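Local coordinates for 4-hydroxy-3-methylbut-2-enyl diphosphate reductase (Aquifex aeolicus, PDB 3DNF), which catalyses the last step of the non-mevalonate isoprenoid pathway, reducing (E)-4-hydroxy-3-methylbut-2-enyl diphosphate to isopentenyl and dimethylallyl diphosphate with an iron-sulfur cluster, at residues C107-T110 with F115-L118. Sequence-based numbering, arbitrary orientation. Where two conformers were deposited one is given.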
loop_
_atom_site.group_PDB
_atom_site.type_symbol
_atom_site.label_atom_id
_atom_site.label_comp_id
_atom_site.label_asym_id
_atom_site.label_seq_id
_atom_site.Cartn_x
_atom_site.Cartn_y
_atom_site.Cartn_z
ATOM N N CYS B 107 -17.682 2.817 7.813
ATOM C CA CYS B 107 -18.771 1.905 8.142
ATOM C C CYS B 107 -18.884 0.695 7.197
ATOM O O CYS B 107 -19.161 -0.407 7.640
ATOM C CB CYS B 107 -20.100 2.643 8.254
ATOM S SG CYS B 107 -20.081 3.871 9.632
ATOM N N GLN B 108 -18.682 0.931 5.911
ATOM C CA GLN B 108 -18.618 -0.127 4.916
ATOM C C GLN B 108 -17.523 -1.120 5.267
ATOM O O GLN B 108 -17.793 -2.320 5.277
ATOM C CB GLN B 108 -18.426 0.449 3.519
ATOM C CG GLN B 108 -18.320 -0.631 2.445
ATOM C CD GLN B 108 -17.698 -0.099 1.176
ATOM O OE1 GLN B 108 -17.675 1.111 0.943
ATOM N NE2 GLN B 108 -17.184 -0.992 0.358
ATOM N N LEU B 109 -16.305 -0.624 5.572
ATOM C CA LEU B 109 -15.205 -1.482 5.930
ATOM C C LEU B 109 -15.512 -2.315 7.189
ATOM O O LEU B 109 -15.149 -3.503 7.266
ATOM C CB LEU B 109 -13.917 -0.650 6.100
ATOM C CG LEU B 109 -13.266 -0.091 4.803
ATOM C CD1 LEU B 109 -12.122 0.860 5.192
ATOM C CD2 LEU B 109 -12.732 -1.191 3.875
ATOM N N THR B 110 -16.189 -1.703 8.148
ATOM C CA THR B 110 -16.619 -2.414 9.365
ATOM C C THR B 110 -17.599 -3.572 9.035
ATOM O O THR B 110 -17.417 -4.713 9.498
ATOM C CB THR B 110 -17.247 -1.390 10.347
ATOM O OG1 THR B 110 -16.217 -0.481 10.790
ATOM C CG2 THR B 110 -17.913 -2.113 11.541
ATOM N N PHE B 115 -10.516 -4.293 10.367
ATOM C CA PHE B 115 -10.026 -3.361 11.396
ATOM C C PHE B 115 -9.603 -2.089 10.630
ATOM O O PHE B 115 -8.880 -2.188 9.672
ATOM C CB PHE B 115 -8.800 -3.960 12.079
ATOM C CG PHE B 115 -8.176 -3.062 13.114
ATOM C CD1 PHE B 115 -8.653 -3.055 14.424
ATOM C CD2 PHE B 115 -7.101 -2.227 12.778
ATOM C CE1 PHE B 115 -8.063 -2.222 15.400
ATOM C CE2 PHE B 115 -6.503 -1.387 13.748
ATOM C CZ PHE B 115 -6.973 -1.402 15.061
ATOM N N VAL B 116 -10.077 -0.930 11.051
ATOM C CA VAL B 116 -9.911 0.286 10.222
ATOM C C VAL B 116 -8.669 1.086 10.657
ATOM O O VAL B 116 -8.477 1.421 11.824
ATOM C CB VAL B 116 -11.191 1.153 10.249
ATOM C CG1 VAL B 116 -10.981 2.512 9.534
ATOM C CG2 VAL B 116 -12.323 0.390 9.541
ATOM N N VAL B 117 -7.879 1.476 9.660
ATOM C CA VAL B 117 -6.852 2.467 9.840
ATOM C C VAL B 117 -7.231 3.772 9.122
ATOM O O VAL B 117 -7.543 3.761 7.942
ATOM C CB VAL B 117 -5.533 1.913 9.301
ATOM C CG1 VAL B 117 -4.526 3.044 9.060
ATOM C CG2 VAL B 117 -4.961 0.834 10.255
ATOM N N LEU B 118 -7.312 4.847 9.882
ATOM C CA LEU B 118 -7.588 6.183 9.322
ATOM C C LEU B 118 -6.252 6.907 9.284
ATOM O O LEU B 118 -5.714 7.235 10.330
ATOM C CB LEU B 118 -8.595 6.926 10.212
ATOM C CG LEU B 118 -8.945 8.389 9.949
ATOM C CD1 LEU B 118 -9.404 8.548 8.510
ATOM C CD2 LEU B 118 -10.049 8.809 10.963
#
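V116, on strand 115-119, meets L109 and T110 of the helix that precedes it through a single methyl group. Its CG2 comes within 3.9 Å of CB of L109, an apolar touch closest at the root of the leucine side chain. V116 carries CG1 opposite its backbone N (chi1 173°), which sets CG2 beside that N, on the branch that reaches the helix. The CB atoms of L109 and V116 both point toward the opposing segment, and their CA atoms lie 7.0 Å apart. CG of L109 stands opposite its own carbonyl carbon (chi1 -72°), and the L109 side chain also touches V162 of strand 158-163 and K187 and I189 of strand 185-189.

The second touch is looser and joins a polar atom to a methyl: OG1 of T110 lies 4.2 Å from CG2 of V116, the two side chains crossing at about a right angle. This hydroxyl is hydrogen-bonded to the carbonyl O of V106, one turn back in the helix, and meets the valine methyl only in a loose van der Waals approach. Together the two contacts bury 101 Å² in all, most of it on V116 and L109.

Helix 97-111 follows strand 90-93 of another sheet and leads through a short loop into strand 115-119, the first strand in chain order of its own parallel sheet in an open alpha/beta lobe. The contact packs the C-terminal end of the helix on the start of that strand. L134 of helix 125-136 touches both T110 and V116, while C107 is joined by a disulfide to C137 just beyond that helix. On the sheet side, strand 115-119 lies between the parallel strands 141-144 and 158-163.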